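Local coordinates for peptidoglycan-recognition protein-LC isoform LCa (PDB 2F2L) that serves as the extracellular domain of a receptor that activates the imd/Relish immune pathway of fruit flies in response to Gram-negative peptidoglycan, at residues Arg79-Met84 against Gln96-Ala101; Val118-Leu123 against Ala161-Trp166; Thr139-Leu144 against Ala155-Phe160. All coordinates share one frame; numbering follows the deposited sequence.

From the N terminus, interaction 1 comes first: the loop that follows strand 75-77 meets the start of strand 98-102, closing a short excursion that contains helix 91-94. The chain then enters helix 113-128, where interaction 2 opens; it closes only near the C terminus, in the tail 161-166. Nested inside that loop is interaction 3, between the end of strand 136-140 with its following helix and helix 154-158. Interactions 1 and 2 follow in series yet touch, since Phe-100 and Trp-81 both pack on Leu-122. Interaction 3 meets interaction 2 through Trp-166, which lies against Ala-140 and Phe-160. Together they tie helices, loops and tail to one mixed sheet.

Interaction 1. Residues Arg79-Met84 against Gln96-Ala101; sequences RGWNKM and QSLSFA. With SO4 (sulfate ion), chain E.
The indole of Trp-81 meets Leu-98 with its edge, not a face: Leu-98 CD1 lies near the ring plane, 3.7 Å from Trp-81 CE3 and 3.8 Å from Trp-81 CZ3, and the two side chains cross at about a right angle. The contact illustrates how the peptidoglycan-recognition (amidase 2) fold seats a long loop on its central mixed sheet, the loop coming from strand 75-77 and the sheet offering Leu-98 of strand 98-102. Leu-98 works with both its branches. While CD1 takes the indole edge, Leu-98 CD2 turns to the loop backbone and approaches Trp-81 O at 3.6 Å and Gly-80 O at 4.0 Å. The CB of Trp-81 starts off away from the strand; with CG anti to the carbonyl carbon (chi1 -67°), the benzo end of the ring is nevertheless carried back over to Leu-98. Leu-122 of helix 113-128 and Ile-132 of the short strand 132-133 also touch the indole, which thus joins helix, short strand and sheet.

Polar linkage between the segments is indirect. Asn-66 receives Ser-99 N on OD1 and donates through ND2 to the carbonyls of Gly-80 and Lys-83. The Lys-83 side chain leaves the backbone on the side away from the strand, and its NZ forms a salt bridge with Asp-19 as well as a 2.8 Å hydrogen bond to O2 of a sulfate probably taken from the crystallisation liquor. Arg-79 NH1 donates to Met-84 O at 2.8 Å with an N-H...O angle of 152°, and so closes the turn 79-84 on itself.

Interaction 2. Residues Val118-Leu123 against Ala161-Trp166; sequences VTRLLL and ANWTHW. With HSQ (2-acetylamino-2-deoxy-alpha-L-idopyranose), chain D.
A tryptophan from the C-terminal tail, set within the N-glycosylation sequon Asn-162 to Thr-164, plugs against helix 113-128. The six-membered end of the Trp-163 indole reaches Thr-119 and its neighbour Arg-120, and Leu-123 a turn further along. Arg-120 CG comes closest, 3.4 Å from Trp-163 CH2; Thr-119 CG2 stands 3.8 Å from Trp-163 CZ3, and Leu-123 CD1 approaches the same CZ3 at the ring edge, at 4.0 Å. The Arg-120 chain runs extended from CG to NE, and the turn at chi4 (107°) brings the guanidinium plane over the indole. Trp-163 CZ2 then sits 3.7 Å from Arg-120 CZ, centred on the guanidinium face, with the two planes 24° apart. On the sugar side, Asn-162 ND2 is bonded to C1 of an N-linked residue modelled as 2-acetylamino-2-deoxy-alpha-L-idopyranose, and the methyl C8 of its acetamido group lies 3.8 Å from Arg-120 NH2. Thr-119 turns its hydroxyl to Tyr-102 instead, while Phe-160 meets the indole edge-to-face. From Trp-163 to Trp-166 the tail makes a type I beta turn. So the C-terminal tail of this peptidoglycan-recognition fold packs Trp-163 on helix 113-128, and His-165 and Trp-166 on edge strand 136-140.

Interaction 3. Residues Thr139-Leu144 against Ala155-Phe160; sequences TASSKL and ALYASF
Strand 136-140 runs directly into helix 141-144, with Ala-140 at the N-cap position, and this junction faces helix 154-158 so closely that the CA atoms of Ala-140 and Tyr-157 are 6.3 Å apart. In the peptidoglycan-recognition fold strand 136-140 forms one edge of the chain's mixed sheet, and in this contact Tyr-157 of the last helix packs against that edge. Ala-140 CB rests over one face of the Tyr-157 ring as a CH-pi contact, 3.4 Å from the centroid and only 11° off the ring normal. Tyr-157 CG stands anti to the carbonyl carbon (chi1 -54°), which directs the ring across to the junction and brings its hydroxyl to Ser-141. Ser-141 OG and Tyr-157 OH are 3.0 Å apart. The phenol also hydrogen-bonds with the carbonyl of Phe-151, and Ala-29 O of the neighbouring strand is a weak further partner of both hydroxyls, so these buried oxygens share a small polar cluster at the far end of the ring. Ser-142 flanks the ring obliquely, its CB 3.9 Å from Tyr-157 CE2 and the Ser-142 OG nearer still, 3.2 Å from the same CE2.

Interaction 1. Residues Arg79-Met84 against Gln96-Ala101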
loop_
_atom_site.group_PDB
_atom_site.type_symbol
_atom_site.label_atom_id
_atom_site.label_comp_id
_atom_site.label_asym_id
_atom_site.label_seq_id
_atom_site.Cartn_x
_atom_site.Cartn_y
_atom_site.Cartn_z
ATOM N N ARG A 79 -6.034 7.069 8.493
ATOM C CA ARG A 79 -5.349 7.538 9.696
ATOM C C ARG A 79 -6.051 7.107 10.984
ATOM O O ARG A 79 -5.516 7.287 12.082
ATOM C CB ARG A 79 -5.233 9.052 9.675
ATOM C CG ARG A 79 -4.537 9.570 8.442
ATOM C CD ARG A 79 -4.094 11.012 8.593
ATOM N NE ARG A 79 -3.427 11.461 7.371
ATOM C CZ ARG A 79 -2.736 12.587 7.241
ATOM N NH1 ARG A 79 -2.614 13.435 8.256
ATOM N NH2 ARG A 79 -2.149 12.862 6.078
ATOM N N GLY A 80 -7.268 6.585 10.863
ATOM C CA GLY A 80 -7.996 6.076 12.018
ATOM C C GLY A 80 -8.692 7.141 12.841
ATOM O O GLY A 80 -8.791 8.301 12.435
ATOM N N TRP A 81 -9.171 6.717 14.013
ATOM C CA TRP A 81 -9.986 7.538 14.908
ATOM C C TRP A 81 -9.216 8.652 15.582
ATOM O O TRP A 81 -9.788 9.685 15.907
ATOM C CB TRP A 81 -10.598 6.680 16.025
ATOM C CG TRP A 81 -11.613 5.695 15.584
ATOM C CD1 TRP A 81 -11.537 4.338 15.691
ATOM C CD2 TRP A 81 -12.881 5.984 14.976
ATOM N NE1 TRP A 81 -12.672 3.761 15.175
ATOM C CE2 TRP A 81 -13.517 4.751 14.735
ATOM C CE3 TRP A 81 -13.539 7.168 14.616
ATOM C CZ2 TRP A 81 -14.786 4.664 14.148
ATOM C CZ3 TRP A 81 -14.801 7.084 14.038
ATOM C CH2 TRP A 81 -15.410 5.842 13.807
ATOM N N ASN A 82 -7.928 8.433 15.825
ATOM C CA ASN A 82 -7.208 9.258 16.781
ATOM C C ASN A 82 -6.260 10.261 16.186
ATOM O O ASN A 82 -5.755 11.098 16.910
ATOM C CB ASN A 82 -6.437 8.368 17.743
ATOM C CG ASN A 82 -7.331 7.424 18.493
ATOM O OD1 ASN A 82 -8.457 7.768 18.860
ATOM N ND2 ASN A 82 -6.831 6.223 18.740
ATOM N N LYS A 83 -6.009 10.177 14.880
ATOM C CA LYS A 83 -5.024 11.040 14.223
ATOM C C LYS A 83 -5.681 12.064 13.296
ATOM O O LYS A 83 -6.675 11.776 12.632
ATOM C CB LYS A 83 -4.012 10.195 13.437
ATOM C CG LYS A 83 -3.078 9.352 14.300
ATOM C CD LYS A 83 -2.159 10.226 15.144
ATOM C CE LYS A 83 -1.040 9.430 15.797
ATOM N NZ LYS A 83 -0.206 10.317 16.662
ATOM N N MET A 84 -5.102 13.261 13.266
ATOM C CA MET A 84 -5.592 14.339 12.425
ATOM C C MET A 84 -5.407 13.998 10.924
ATOM O O MET A 84 -4.333 13.547 10.491
ATOM C CB MET A 84 -4.831 15.605 12.788
ATOM C CG MET A 84 -5.435 16.887 12.313
ATOM S SD MET A 84 -4.486 18.297 12.944
ATOM C CE MET A 84 -3.145 18.308 11.795
ATOM N N GLN A 96 -10.385 19.568 13.733
ATOM C CA GLN A 96 -11.674 19.512 14.432
ATOM C C GLN A 96 -12.695 18.612 13.739
ATOM O O GLN A 96 -13.901 18.764 13.931
ATOM C CB GLN A 96 -12.224 20.930 14.575
ATOM C CG GLN A 96 -11.316 21.814 15.389
ATOM C CD GLN A 96 -11.864 23.192 15.580
ATOM O OE1 GLN A 96 -12.467 23.478 16.616
ATOM N NE2 GLN A 96 -11.652 24.072 14.599
ATOM N N SER A 97 -12.214 17.643 12.967
ATOM C CA SER A 97 -13.107 16.752 12.226
ATOM C C SER A 97 -12.487 15.384 12.005
ATOM O O SER A 97 -11.302 15.176 12.253
ATOM C CB SER A 97 -13.486 17.363 10.867
ATOM O OG SER A 97 -12.344 17.589 10.036
ATOM N N LEU A 98 -13.331 14.452 11.577
ATOM C CA LEU A 98 -12.909 13.198 10.991
ATOM C C LEU A 98 -13.413 13.213 9.564
ATOM O O LEU A 98 -14.458 13.821 9.267
ATOM C CB LEU A 98 -13.535 12.018 11.725
ATOM C CG LEU A 98 -12.992 11.675 13.109
ATOM C CD1 LEU A 98 -13.970 10.747 13.797
ATOM C CD2 LEU A 98 -11.578 11.038 13.059
ATOM N N SER A 99 -12.665 12.558 8.680
ATOM C CA SER A 99 -13.030 12.454 7.275
ATOM C C SER A 99 -13.358 11.015 6.869
ATOM O O SER A 99 -12.647 10.073 7.244
ATOM C CB SER A 99 -11.925 12.996 6.376
ATOM O OG SER A 99 -10.678 12.357 6.596
ATOM N N PHE A 100 -14.467 10.866 6.140
ATOM C CA PHE A 100 -14.852 9.611 5.501
ATOM C C PHE A 100 -14.750 9.872 4.011
ATOM O O PHE A 100 -15.505 10.676 3.475
ATOM C CB PHE A 100 -16.307 9.188 5.790
ATOM C CG PHE A 100 -16.615 8.859 7.230
ATOM C CD1 PHE A 100 -15.644 8.828 8.216
ATOM C CD2 PHE A 100 -17.925 8.565 7.589
ATOM C CE1 PHE A 100 -15.973 8.506 9.529
ATOM C CE2 PHE A 100 -18.252 8.259 8.894
ATOM C CZ PHE A 100 -17.285 8.229 9.862
ATOM N N ALA A 101 -13.820 9.195 3.345
ATOM C CA ALA A 101 -13.680 9.318 1.896
ATOM C C ALA A 101 -14.408 8.150 1.227
ATOM O O ALA A 101 -14.274 6.998 1.645
ATOM C CB ALA A 101 -12.236 9.317 1.503
HETATM S S SO4 E . 1.354 9.786 20.416
HETATM O O1 SO4 E . 0.716 11.038 20.816
HETATM O O2 SO4 E . 1.239 9.587 18.969
HETATM O O3 SO4 E . 0.723 8.668 21.109
HETATM O O4 SO4 E . 2.771 9.842 20.767
#

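Interaction 2. Residues Val118-Leu123 against Ala161-Trp166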
loop_
_atom_site.group_PDB
_atom_site.type_symbol
_atom_site.label_atom_id
_atom_site.label_comp_id
_atom_site.label_asym_id
_atom_site.label_seq_id
_atom_site.Cartn_x
_atom_site.Cartn_y
_atom_site.Cartn_z
ATOM N N VAL A 118 -23.054 1.147 5.668
ATOM C CA VAL A 118 -21.895 1.004 6.565
ATOM C C VAL A 118 -21.476 2.350 7.179
ATOM O O VAL A 118 -20.898 2.387 8.274
ATOM C CB VAL A 118 -20.679 0.297 5.899
ATOM C CG1 VAL A 118 -19.938 1.227 4.965
ATOM C CG2 VAL A 118 -19.737 -0.247 6.975
ATOM N N THR A 119 -21.769 3.443 6.478
ATOM C CA THR A 119 -21.600 4.782 7.024
ATOM C C THR A 119 -22.386 4.979 8.305
ATOM O O THR A 119 -21.886 5.602 9.233
ATOM C CB THR A 119 -22.037 5.850 6.015
ATOM O OG1 THR A 119 -21.250 5.740 4.821
ATOM C CG2 THR A 119 -21.895 7.237 6.589
ATOM N N ARG A 120 -23.622 4.470 8.353
ATOM C CA ARG A 120 -24.430 4.519 9.574
ATOM C C ARG A 120 -23.751 3.761 10.723
ATOM O O ARG A 120 -23.648 4.274 11.844
ATOM C CB ARG A 120 -25.815 3.913 9.333
ATOM C CG ARG A 120 -26.690 4.656 8.329
ATOM C CD ARG A 120 -28.036 3.955 8.192
ATOM N NE ARG A 120 -29.037 4.791 7.533
ATOM C CZ ARG A 120 -29.489 4.630 6.285
ATOM N NH1 ARG A 120 -29.038 3.649 5.493
ATOM N NH2 ARG A 120 -30.424 5.464 5.822
ATOM N N LEU A 121 -23.306 2.535 10.447
ATOM C CA LEU A 121 -22.614 1.728 11.459
ATOM C C LEU A 121 -21.304 2.405 11.884
ATOM O O LEU A 121 -20.963 2.390 13.064
ATOM C CB LEU A 121 -22.319 0.298 10.974
ATOM C CG LEU A 121 -23.417 -0.787 10.851
ATOM C CD1 LEU A 121 -24.574 -0.621 11.857
ATOM C CD2 LEU A 121 -23.970 -0.863 9.454
ATOM N N LEU A 122 -20.592 3.004 10.926
ATOM C CA LEU A 122 -19.301 3.656 11.210
ATOM C C LEU A 122 -19.476 4.873 12.126
ATOM O O LEU A 122 -18.733 5.025 13.095
ATOM C CB LEU A 122 -18.557 4.060 9.916
ATOM C CG LEU A 122 -17.135 4.600 10.126
ATOM C CD1 LEU A 122 -16.246 3.563 10.829
ATOM C CD2 LEU A 122 -16.506 5.025 8.806
ATOM N N LEU A 123 -20.457 5.716 11.821
ATOM C CA LEU A 123 -20.816 6.849 12.684
ATOM C C LEU A 123 -21.251 6.417 14.099
ATOM O O LEU A 123 -20.837 7.024 15.103
ATOM C CB LEU A 123 -21.926 7.675 12.038
ATOM C CG LEU A 123 -21.599 8.432 10.746
ATOM C CD1 LEU A 123 -22.883 8.876 10.084
ATOM C CD2 LEU A 123 -20.695 9.623 11.000
ATOM N N ALA A 161 -28.818 13.545 2.333
ATOM C CA ALA A 161 -29.579 14.788 2.522
ATOM C C ALA A 161 -30.707 14.704 3.555
ATOM O O ALA A 161 -30.974 15.683 4.250
ATOM C CB ALA A 161 -30.118 15.285 1.179
ATOM N N ASN A 162 -31.352 13.546 3.670
ATOM C CA ASN A 162 -32.418 13.353 4.666
ATOM C C ASN A 162 -31.984 12.758 6.011
ATOM O O ASN A 162 -32.828 12.481 6.855
ATOM C CB ASN A 162 -33.615 12.571 4.079
ATOM C CG ASN A 162 -33.253 11.179 3.545
ATOM O OD1 ASN A 162 -32.105 10.734 3.614
ATOM N ND2 ASN A 162 -34.253 10.514 2.949
ATOM N N TRP A 163 -30.677 12.601 6.240
ATOM C CA TRP A 163 -30.194 12.058 7.511
ATOM C C TRP A 163 -30.228 13.132 8.586
ATOM O O TRP A 163 -29.871 14.278 8.332
ATOM C CB TRP A 163 -28.768 11.526 7.377
ATOM C CG TRP A 163 -28.639 10.292 6.555
ATOM C CD1 TRP A 163 -29.496 9.843 5.586
ATOM C CD2 TRP A 163 -27.564 9.355 6.607
ATOM N NE1 TRP A 163 -29.021 8.671 5.041
ATOM C CE2 TRP A 163 -27.835 8.350 5.650
ATOM C CE3 TRP A 163 -26.388 9.264 7.371
ATOM C CZ2 TRP A 163 -26.973 7.268 5.439
ATOM C CZ3 TRP A 163 -25.538 8.183 7.160
ATOM C CH2 TRP A 163 -25.833 7.206 6.202
ATOM N N THR A 164 -30.625 12.745 9.791
ATOM C CA THR A 164 -30.877 13.713 10.862
ATOM C C THR A 164 -29.652 14.554 11.245
ATOM O O THR A 164 -29.790 15.738 11.544
ATOM C CB THR A 164 -31.456 13.028 12.128
ATOM O OG1 THR A 164 -30.614 11.947 12.530
ATOM C CG2 THR A 164 -32.842 12.475 11.860
ATOM N N HIS A 165 -28.466 13.955 11.222
ATOM C CA HIS A 165 -27.219 14.664 11.576
ATOM C C HIS A 165 -26.571 15.455 10.420
ATOM O O HIS A 165 -25.583 16.153 10.626
ATOM C CB HIS A 165 -26.196 13.675 12.152
ATOM C CG HIS A 165 -26.476 13.267 13.561
ATOM N ND1 HIS A 165 -25.980 13.955 14.646
ATOM C CD2 HIS A 165 -27.182 12.230 14.064
ATOM C CE1 HIS A 165 -26.379 13.367 15.757
ATOM N NE2 HIS A 165 -27.111 12.316 15.432
ATOM N N TRP A 166 -27.141 15.359 9.221
ATOM C CA TRP A 166 -26.582 15.991 8.027
ATOM C C TRP A 166 -26.845 17.496 8.000
ATOM O O TRP A 166 -27.952 17.952 8.295
ATOM C CB TRP A 166 -27.150 15.328 6.759
ATOM C CG TRP A 166 -26.595 15.853 5.481
ATOM C CD1 TRP A 166 -27.179 16.739 4.632
ATOM C CD2 TRP A 166 -25.344 15.501 4.899
ATOM N NE1 TRP A 166 -26.361 16.974 3.555
ATOM C CE2 TRP A 166 -25.222 16.227 3.701
ATOM C CE3 TRP A 166 -24.298 14.663 5.290
ATOM C CZ2 TRP A 166 -24.097 16.122 2.875
ATOM C CZ3 TRP A 166 -23.188 14.559 4.468
ATOM C CH2 TRP A 166 -23.095 15.288 3.284
HETATM C C1 HSQ D . -34.594 9.223 3.514
HETATM C C2 HSQ D . -34.875 8.458 4.801
HETATM C C3 HSQ D . -35.726 7.186 4.606
HETATM C C4 HSQ D . -36.272 6.892 3.198
HETATM C C5 HSQ D . -35.555 7.628 2.059
HETATM C C6 HSQ D . -35.192 6.762 0.852
HETATM C C7 HSQ D . -33.417 7.838 6.692
HETATM C C8 HSQ D . -33.796 6.457 7.170
HETATM N N2 HSQ D . -33.587 8.094 5.388
HETATM O O3 HSQ D . -36.823 7.224 5.502
HETATM O O4 HSQ D . -36.276 5.497 2.981
HETATM O O5 HSQ D . -34.373 8.237 2.523
HETATM O O6 HSQ D . -34.662 7.608 -0.150
HETATM O O7 HSQ D . -32.955 8.674 7.481
#

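Interaction 3. Residues Thr139-Leu144 against Ala155-Phe160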
loop_
_atom_site.group_PDB
_atom_site.type_symbol
_atom_site.label_atom_id
_atom_site.label_comp_id
_atom_site.label_asym_id
_atom_site.label_seq_id
_atom_site.Cartn_x
_atom_site.Cartn_y
_atom_site.Cartn_z
ATOM N N THR A 139 -21.347 16.481 7.267
ATOM C CA THR A 139 -21.514 17.409 6.139
ATOM C C THR A 139 -20.614 17.096 4.959
ATOM O O THR A 139 -19.729 16.257 5.050
ATOM C CB THR A 139 -21.297 18.879 6.566
ATOM O OG1 THR A 139 -21.768 19.756 5.531
ATOM C CG2 THR A 139 -19.871 19.174 6.838
ATOM N N ALA A 140 -20.871 17.790 3.854
ATOM C CA ALA A 140 -20.098 17.664 2.640
ATOM C C ALA A 140 -18.915 18.592 2.691
ATOM O O ALA A 140 -19.031 19.773 3.078
ATOM C CB ALA A 140 -20.957 17.989 1.427
ATOM N N SER A 141 -17.773 18.059 2.278
ATOM C CA SER A 141 -16.588 18.865 2.074
ATOM C C SER A 141 -16.866 20.052 1.154
ATOM O O SER A 141 -16.310 21.129 1.353
ATOM C CB SER A 141 -15.442 18.004 1.528
ATOM O OG SER A 141 -15.752 17.478 0.254
ATOM N N SER A 142 -17.753 19.863 0.175
ATOM C CA SER A 142 -18.050 20.904 -0.796
ATOM C C SER A 142 -18.888 22.049 -0.222
ATOM O O SER A 142 -18.801 23.173 -0.699
ATOM C CB SER A 142 -18.775 20.322 -2.011
ATOM O OG SER A 142 -19.998 19.738 -1.630
ATOM N N LYS A 143 -19.714 21.753 0.775
ATOM C CA LYS A 143 -20.485 22.788 1.468
ATOM C C LYS A 143 -19.526 23.692 2.246
ATOM O O LYS A 143 -19.690 24.903 2.273
ATOM C CB LYS A 143 -21.528 22.151 2.398
ATOM C CG LYS A 143 -22.192 23.122 3.381
ATOM C CD LYS A 143 -23.595 22.664 3.816
ATOM C CE LYS A 143 -24.204 23.633 4.843
ATOM N NZ LYS A 143 -25.697 23.803 4.710
ATOM N N LEU A 144 -18.506 23.089 2.849
ATOM C CA LEU A 144 -17.524 23.823 3.647
ATOM C C LEU A 144 -16.624 24.709 2.784
ATOM O O LEU A 144 -16.263 25.819 3.182
ATOM C CB LEU A 144 -16.667 22.835 4.461
ATOM C CG LEU A 144 -17.393 22.038 5.542
ATOM C CD1 LEU A 144 -16.445 21.012 6.185
ATOM C CD2 LEU A 144 -17.981 22.960 6.603
ATOM N N ALA A 155 -24.047 13.537 -6.285
ATOM C CA ALA A 155 -24.816 12.306 -6.097
ATOM C C ALA A 155 -24.497 11.618 -4.769
ATOM O O ALA A 155 -25.362 10.980 -4.169
ATOM C CB ALA A 155 -24.625 11.366 -7.265
ATOM N N LEU A 156 -23.263 11.752 -4.301
ATOM C CA LEU A 156 -22.886 11.239 -2.984
ATOM C C LEU A 156 -23.636 12.001 -1.894
ATOM O O LEU A 156 -24.309 11.393 -1.054
ATOM C CB LEU A 156 -21.365 11.359 -2.764
ATOM C CG LEU A 156 -20.817 11.064 -1.365
ATOM C CD1 LEU A 156 -21.053 9.612 -0.986
ATOM C CD2 LEU A 156 -19.341 11.407 -1.281
ATOM N N TYR A 157 -23.538 13.329 -1.924
ATOM C CA TYR A 157 -24.073 14.151 -0.834
ATOM C C TYR A 157 -25.602 14.128 -0.763
ATOM O O TYR A 157 -26.166 14.191 0.323
ATOM C CB TYR A 157 -23.576 15.590 -0.946
ATOM C CG TYR A 157 -22.065 15.693 -1.024
ATOM C CD1 TYR A 157 -21.252 14.998 -0.129
ATOM C CD2 TYR A 157 -21.448 16.496 -1.983
ATOM C CE1 TYR A 157 -19.875 15.102 -0.182
ATOM C CE2 TYR A 157 -20.060 16.589 -2.055
ATOM C CZ TYR A 157 -19.285 15.890 -1.151
ATOM O OH TYR A 157 -17.909 15.973 -1.204
ATOM N N ALA A 158 -26.249 14.013 -1.924
ATOM C CA ALA A 158 -27.710 13.886 -2.007
ATOM C C ALA A 158 -28.217 12.637 -1.288
ATOM O O ALA A 158 -29.332 12.625 -0.775
ATOM C CB ALA A 158 -28.154 13.866 -3.466
ATOM N N SER A 159 -27.377 11.600 -1.237
ATOM C CA SER A 159 -27.711 10.345 -0.554
ATOM C C SER A 159 -27.817 10.473 0.972
ATOM O O SER A 159 -28.451 9.635 1.619
ATOM C CB SER A 159 -26.686 9.259 -0.922
ATOM O OG SER A 159 -26.496 9.206 -2.336
ATOM N N PHE A 160 -27.197 11.509 1.541
ATOM C CA PHE A 160 -27.270 11.781 2.984
ATOM C C PHE A 160 -28.201 12.940 3.338
ATOM O O PHE A 160 -28.372 13.267 4.508
ATOM C CB PHE A 160 -25.881 12.125 3.533
ATOM C CG PHE A 160 -24.847 11.087 3.262
ATOM C CD1 PHE A 160 -25.009 9.795 3.726
ATOM C CD2 PHE A 160 -23.694 11.411 2.566
ATOM C CE1 PHE A 160 -24.045 8.836 3.493
ATOM C CE2 PHE A 160 -22.724 10.468 2.331
ATOM C CZ PHE A 160 -22.891 9.174 2.799
#